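Local coordinates for protein IclR family transcriptional regulator (PDB 5WHM) that acts as an IclR-type transcriptional repressor in Brucella abortus, probably by binding DNA through an N-terminal helix-turn-helix domain, at residues V221-K226 against N261-V266; T65-G70 against G79-D84. One frame throughout, in Å; residues are numbered along the deposited sequence. Where two conformers were deposited one is given.

Interaction 1 (V221-K226 against N261-V266); sequences VPLVHK and NISSAV
The imidazole of His225 meets Val266 obliquely: methyl CG2 of Val266 comes to 3.4 Å from NE2 of His225 and lies 4.0 Å from its CE1, so the outer end of the ring, not its root, does the touching. The other methyl, CG1 of Val266, stands farther back, 4.2 Å from NE2 of His225. With CG anti to the backbone N (chi1 -164°), the His225 ring swings off the strand toward the helix end, although the side chain does not set out in that direction. Tyr228 meets the same imidazole with its ring plane inclined by about 55°, and Ile100 touches both His225 and Val266.

Two residues earlier, Leu223 reaches across to the last turns of helix 244-265. Its two methyls divide the work: CD1 of Leu223 sits 3.6 Å from CB of Ser263 and 3.7 Å from the OG of the same serine, while CD2 of Leu223 approaches CG2 of Ile262 at 4.2 Å. Phe233 of the adjoining strand 229-238 packs against both Leu223 and Ile262, and Ala104 and Leu107 of helix 101-115 lie against Ile262. The helix finishes here. The carbonyl O of Ile262 accepts from the N of both Ala265 and Val266, and Val266, the first residue to leave helical geometry, has its side chain directed toward the strand.

Strand 216-225 and the C-terminal helix of the GAF-like IclR domain are thus joined at this point by van der Waals contacts in which methyls of Leu223 and Val266 meet a methyl, a serine side chain and an imidazole, contacts that fix how closely they pack without the directional constraint of hydrogen bonds.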
loop_
_atom_site.group_PDB
_atom_site.type_symbol
_atom_site.label_atom_id
_atom_site.label_comp_id
_atom_site.label_asym_id
_atom_site.label_seq_id
_atom_site.Cartn_x
_atom_site.Cartn_y
_atom_site.Cartn_z
ATOM N N VAL C 221 0.861 2.438 23.932
ATOM C CA VAL C 221 1.963 1.761 24.622
ATOM C C VAL C 221 2.957 1.289 23.570
ATOM O O VAL C 221 2.557 0.582 22.627
ATOM C CB VAL C 221 1.469 0.569 25.453
ATOM C CG1 VAL C 221 2.642 -0.264 25.959
ATOM C CG2 VAL C 221 0.597 1.045 26.633
ATOM N N PRO C 222 4.237 1.632 23.672
ATOM C CA PRO C 222 5.195 1.222 22.641
ATOM C C PRO C 222 5.810 -0.138 22.957
ATOM O O PRO C 222 5.765 -0.633 24.083
ATOM C CB PRO C 222 6.251 2.333 22.703
ATOM C CG PRO C 222 6.294 2.673 24.219
ATOM C CD PRO C 222 4.875 2.441 24.733
ATOM N N LEU C 223 6.377 -0.752 21.927
ATOM C CA LEU C 223 7.100 -2.009 22.078
ATOM C C LEU C 223 8.354 -1.945 21.214
ATOM O O LEU C 223 8.255 -1.706 20.009
ATOM C CB LEU C 223 6.219 -3.185 21.654
ATOM C CG LEU C 223 6.916 -4.521 21.422
ATOM C CD1 LEU C 223 7.422 -5.049 22.756
ATOM C CD2 LEU C 223 5.950 -5.477 20.788
ATOM N N VAL C 224 9.520 -2.160 21.808
ATOM C CA VAL C 224 10.769 -2.159 21.059
ATOM C C VAL C 224 10.984 -3.561 20.503
ATOM O O VAL C 224 11.105 -4.519 21.266
ATOM C CB VAL C 224 11.955 -1.721 21.935
ATOM C CG1 VAL C 224 13.251 -1.840 21.144
ATOM C CG2 VAL C 224 11.771 -0.289 22.424
ATOM N N HIS C 225 11.009 -3.691 19.173
ATOM C CA HIS C 225 11.149 -4.990 18.520
ATOM C C HIS C 225 12.438 -5.015 17.708
ATOM O O HIS C 225 12.731 -4.066 16.975
ATOM C CB HIS C 225 9.944 -5.296 17.626
ATOM C CG HIS C 225 9.833 -6.738 17.237
ATOM N ND1 HIS C 225 10.846 -7.650 17.454
ATOM C CD2 HIS C 225 8.823 -7.431 16.663
ATOM C CE1 HIS C 225 10.472 -8.838 17.009
ATOM N NE2 HIS C 225 9.248 -8.732 16.521
ATOM N N LYS C 226 13.202 -6.102 17.848
ATOM C CA LYS C 226 14.523 -6.187 17.228
ATOM C C LYS C 226 14.453 -6.047 15.713
ATOM O O LYS C 226 15.359 -5.467 15.105
ATOM C CB LYS C 226 15.189 -7.509 17.616
ATOM C CG LYS C 226 14.270 -8.719 17.461
ATOM C CD LYS C 226 14.818 -9.985 18.131
ATOM C CE LYS C 226 16.006 -10.575 17.378
ATOM N NZ LYS C 226 16.030 -12.063 17.470
ATOM N N ASN C 261 2.177 -9.350 26.544
ATOM C CA ASN C 261 1.842 -10.662 25.987
ATOM C C ASN C 261 2.350 -10.787 24.546
ATOM O O ASN C 261 2.947 -11.803 24.179
ATOM C CB ASN C 261 0.325 -10.910 26.045
ATOM C CG ASN C 261 -0.198 -11.148 27.490
ATOM O OD1 ASN C 261 0.501 -11.709 28.332
ATOM N ND2 ASN C 261 -1.443 -10.735 27.752
ATOM N N ILE C 262 2.154 -9.745 23.732
ATOM C CA ILE C 262 2.678 -9.756 22.360
ATOM C C ILE C 262 4.190 -9.929 22.381
ATOM O O ILE C 262 4.754 -10.751 21.648
ATOM C CB ILE C 262 2.271 -8.468 21.620
ATOM C CG1 ILE C 262 0.750 -8.398 21.478
ATOM C CG2 ILE C 262 2.946 -8.407 20.228
ATOM C CD1 ILE C 262 0.261 -7.109 20.875
ATOM N N SER C 263 4.857 -9.178 23.268
ATOM C CA SER C 263 6.310 -9.188 23.370
ATOM C C SER C 263 6.848 -10.568 23.744
ATOM O O SER C 263 7.906 -10.985 23.254
ATOM C CB SER C 263 6.747 -8.143 24.395
ATOM O OG SER C 263 8.144 -8.182 24.559
ATOM N N SER C 264 6.130 -11.305 24.588
ATOM C CA SER C 264 6.612 -12.625 24.974
ATOM C C SER C 264 6.349 -13.687 23.911
ATOM O O SER C 264 7.021 -14.720 23.916
ATOM C CB SER C 264 5.983 -13.047 26.305
ATOM O OG SER C 264 4.573 -12.968 26.239
ATOM N N ALA C 265 5.389 -13.461 23.012
ATOM C CA ALA C 265 5.028 -14.451 22.003
ATOM C C ALA C 265 5.768 -14.265 20.683
ATOM O O ALA C 265 5.856 -15.217 19.898
ATOM C CB ALA C 265 3.521 -14.417 21.749
ATOM N N VAL C 266 6.300 -13.078 20.414
ATOM C CA VAL C 266 7.189 -12.853 19.286
ATOM C C VAL C 266 8.564 -12.467 19.828
ATOM O O VAL C 266 8.799 -11.328 20.225
ATOM C CB VAL C 266 6.632 -11.789 18.313
ATOM C CG1 VAL C 266 6.354 -10.450 18.985
ATOM C CG2 VAL C 266 7.555 -11.625 17.099
#

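Interaction 2 (T65-G70 against G79-D84); sequences TLVRLG and GLYQLD. With EDO (1,2-ethanediol), chain I.
Val67 and Tyr81 make the apolar half of this contact, their side chains crossing at about a right angle. Methyl CG2 of Val67 lies 3.7 Å from both CD1 and CE1 of Tyr81, spanning the CD1-CE1 bond of the ring; chi1 of 173° sets CG1 of Val67 anti to the backbone N and leaves CG2, anti to the carbonyl carbon, to meet the ring. From Tyr81's own segment, two residues earlier, the carbonyl O of Gly79 stands 3.7 Å above the plane of the Tyr81 ring, displaced from the ring centre. At the other end, the O of Gly70 is 3.5 Å from CB of Asp84. A 1,2-ethanediol, most likely a crystallisation additive, lies beside this pair, with its C1 3.2 Å from OD2 of Asp84, and is hydrogen-bonded to Thr6 OG1 of the second subunit.

Farther out, Arg73 holds OD1 of Asp84 in a salt bridge, and Leu72 of strand 72-74 packs against Val67. Gly70, with positive phi (94°), closes helix 56-69 in a Schellman motif: its N bonds to the O of Val67 and, weakly, to the O of Leu66. The chain then turns into the antiparallel hairpin 72-74/81-83, so the contact sets helix against wing, as in a winged helix-turn-helix domain.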
loop_
_atom_site.group_PDB
_atom_site.type_symbol
_atom_site.label_atom_id
_atom_site.label_comp_id
_atom_site.label_asym_id
_atom_site.label_seq_id
_atom_site.Cartn_x
_atom_site.Cartn_y
_atom_site.Cartn_z
ATOM N N THR C 65 9.458 9.959 -16.174
ATOM C CA THR C 65 9.931 8.610 -15.872
ATOM C C THR C 65 8.877 7.800 -15.105
ATOM O O THR C 65 8.628 6.625 -15.410
ATOM C CB THR C 65 11.233 8.735 -15.072
ATOM O OG1 THR C 65 12.149 9.478 -15.864
ATOM C CG2 THR C 65 11.838 7.362 -14.706
ATOM N N LEU C 66 8.283 8.400 -14.070
ATOM C CA LEU C 66 7.319 7.675 -13.246
ATOM C C LEU C 66 6.085 7.288 -14.064
ATOM O O LEU C 66 5.523 6.204 -13.873
ATOM C CB LEU C 66 6.943 8.529 -12.010
ATOM C CG LEU C 66 8.107 8.693 -11.027
ATOM C CD1 LEU C 66 7.828 9.836 -9.979
ATOM C CD2 LEU C 66 8.380 7.366 -10.309
ATOM N N VAL C 67 5.661 8.154 -14.994
ATOM C CA VAL C 67 4.547 7.801 -15.882
ATOM C C VAL C 67 4.919 6.636 -16.804
ATOM O O VAL C 67 4.152 5.679 -16.961
ATOM C CB VAL C 67 4.084 9.037 -16.672
ATOM C CG1 VAL C 67 3.025 8.642 -17.750
ATOM C CG2 VAL C 67 3.539 10.095 -15.684
ATOM N N ARG C 68 6.097 6.686 -17.425
ATOM C CA ARG C 68 6.437 5.583 -18.327
ATOM C C ARG C 68 6.511 4.258 -17.576
ATOM O O ARG C 68 6.237 3.201 -18.153
ATOM C CB ARG C 68 7.753 5.852 -19.053
ATOM C CG ARG C 68 7.642 6.932 -20.104
ATOM C CD ARG C 68 8.760 6.835 -21.134
ATOM N NE ARG C 68 8.723 5.577 -21.876
ATOM C CZ ARG C 68 9.720 5.139 -22.636
ATOM N NH1 ARG C 68 10.833 5.865 -22.729
ATOM N NH2 ARG C 68 9.610 3.974 -23.285
ATOM N N LEU C 69 6.868 4.300 -16.293
ATOM C CA LEU C 69 7.027 3.095 -15.502
ATOM C C LEU C 69 5.710 2.585 -14.928
ATOM O O LEU C 69 5.669 1.438 -14.501
ATOM C CB LEU C 69 8.011 3.364 -14.339
ATOM C CG LEU C 69 9.500 3.579 -14.668
ATOM C CD1 LEU C 69 10.266 4.118 -13.404
ATOM C CD2 LEU C 69 10.077 2.273 -15.135
ATOM N N GLY C 70 4.656 3.405 -14.904
ATOM C CA GLY C 70 3.381 2.996 -14.337
ATOM C C GLY C 70 3.168 3.375 -12.883
ATOM O O GLY C 70 2.205 2.888 -12.284
ATOM N N GLY C 79 -2.781 17.432 -18.196
ATOM C CA GLY C 79 -1.382 17.278 -17.863
ATOM C C GLY C 79 -1.091 16.982 -16.401
ATOM O O GLY C 79 0.088 16.829 -16.041
ATOM N N LEU C 80 -2.112 16.876 -15.550
ATOM C CA LEU C 80 -1.899 16.616 -14.124
ATOM C C LEU C 80 -1.650 15.135 -13.857
ATOM O O LEU C 80 -2.104 14.262 -14.609
ATOM C CB LEU C 80 -3.115 17.107 -13.324
ATOM C CG LEU C 80 -3.327 18.611 -13.521
ATOM C CD1 LEU C 80 -4.564 19.142 -12.790
ATOM C CD2 LEU C 80 -2.062 19.396 -13.103
ATOM N N TYR C 81 -0.933 14.850 -12.767
ATOM C CA TYR C 81 -0.548 13.497 -12.385
ATOM C C TYR C 81 -1.328 12.998 -11.168
ATOM O O TYR C 81 -1.742 13.775 -10.298
ATOM C CB TYR C 81 0.942 13.396 -12.040
ATOM C CG TYR C 81 1.822 13.963 -13.136
ATOM C CD1 TYR C 81 2.164 13.197 -14.264
ATOM C CD2 TYR C 81 2.269 15.267 -13.067
ATOM C CE1 TYR C 81 2.984 13.742 -15.295
ATOM C CE2 TYR C 81 3.062 15.819 -14.077
ATOM C CZ TYR C 81 3.410 15.053 -15.180
ATOM O OH TYR C 81 4.182 15.637 -16.166
ATOM N N GLN C 82 -1.457 11.669 -11.093
ATOM C CA GLN C 82 -1.942 10.963 -9.913
ATOM C C GLN C 82 -1.118 9.702 -9.754
ATOM O O GLN C 82 -0.568 9.183 -10.742
ATOM C CB GLN C 82 -3.423 10.584 -10.038
ATOM C CG GLN C 82 -4.354 11.708 -10.161
ATOM C CD GLN C 82 -5.779 11.234 -10.008
ATOM O OE1 GLN C 82 -6.253 10.407 -10.784
ATOM N NE2 GLN C 82 -6.467 11.740 -8.987
ATOM N N LEU C 83 -1.041 9.203 -8.518
ATOM C CA LEU C 83 -0.404 7.905 -8.280
ATOM C C LEU C 83 -1.146 6.829 -9.079
ATOM O O LEU C 83 -2.373 6.861 -9.197
ATOM C CB LEU C 83 -0.444 7.526 -6.784
ATOM C CG LEU C 83 0.397 8.454 -5.873
ATOM C CD1 LEU C 83 0.141 8.075 -4.400
ATOM C CD2 LEU C 83 1.883 8.342 -6.221
ATOM N N ASP C 84 -0.406 5.828 -9.558
ATOM C CA ASP C 84 -1.037 4.766 -10.329
ATOM C C ASP C 84 -0.711 3.391 -9.730
ATOM O O ASP C 84 0.049 3.260 -8.757
ATOM C CB ASP C 84 -0.621 4.859 -11.813
ATOM C CG ASP C 84 -1.633 4.192 -12.775
ATOM O OD1 ASP C 84 -2.664 3.610 -12.351
ATOM O OD2 ASP C 84 -1.372 4.280 -13.993
HETATM C C1 EDO I . -0.229 1.270 -13.850
HETATM O O1 EDO I . 0.824 0.309 -13.957
HETATM C C2 EDO I . -1.089 1.254 -15.110
HETATM O O2 EDO I . -0.253 1.463 -16.256
#

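Both contacts place the end of a helix against a strand, and each is partly buried, but they lie on opposite sides of the chain's centre, with contact centres 39 Å apart and nearest atoms about 28 Å apart. They share no helix or strand: interaction 1 belongs to the six-stranded sheet and terminal helix of the C-terminal domain, interaction 2 to the N-terminal helix-turn-helix region. Interaction 1 is wholly a matter of side-chain packing and is touched by no other subunit. Interaction 2 adds to its apolar pair a backbone carbonyl against the CB of an aspartate, whose carboxylate is engaged by Arg73, and the second subunit borders its segments, for instance through a hydrogen bond between Thr65 OG1 and the backbone N of Val23 of that subunit.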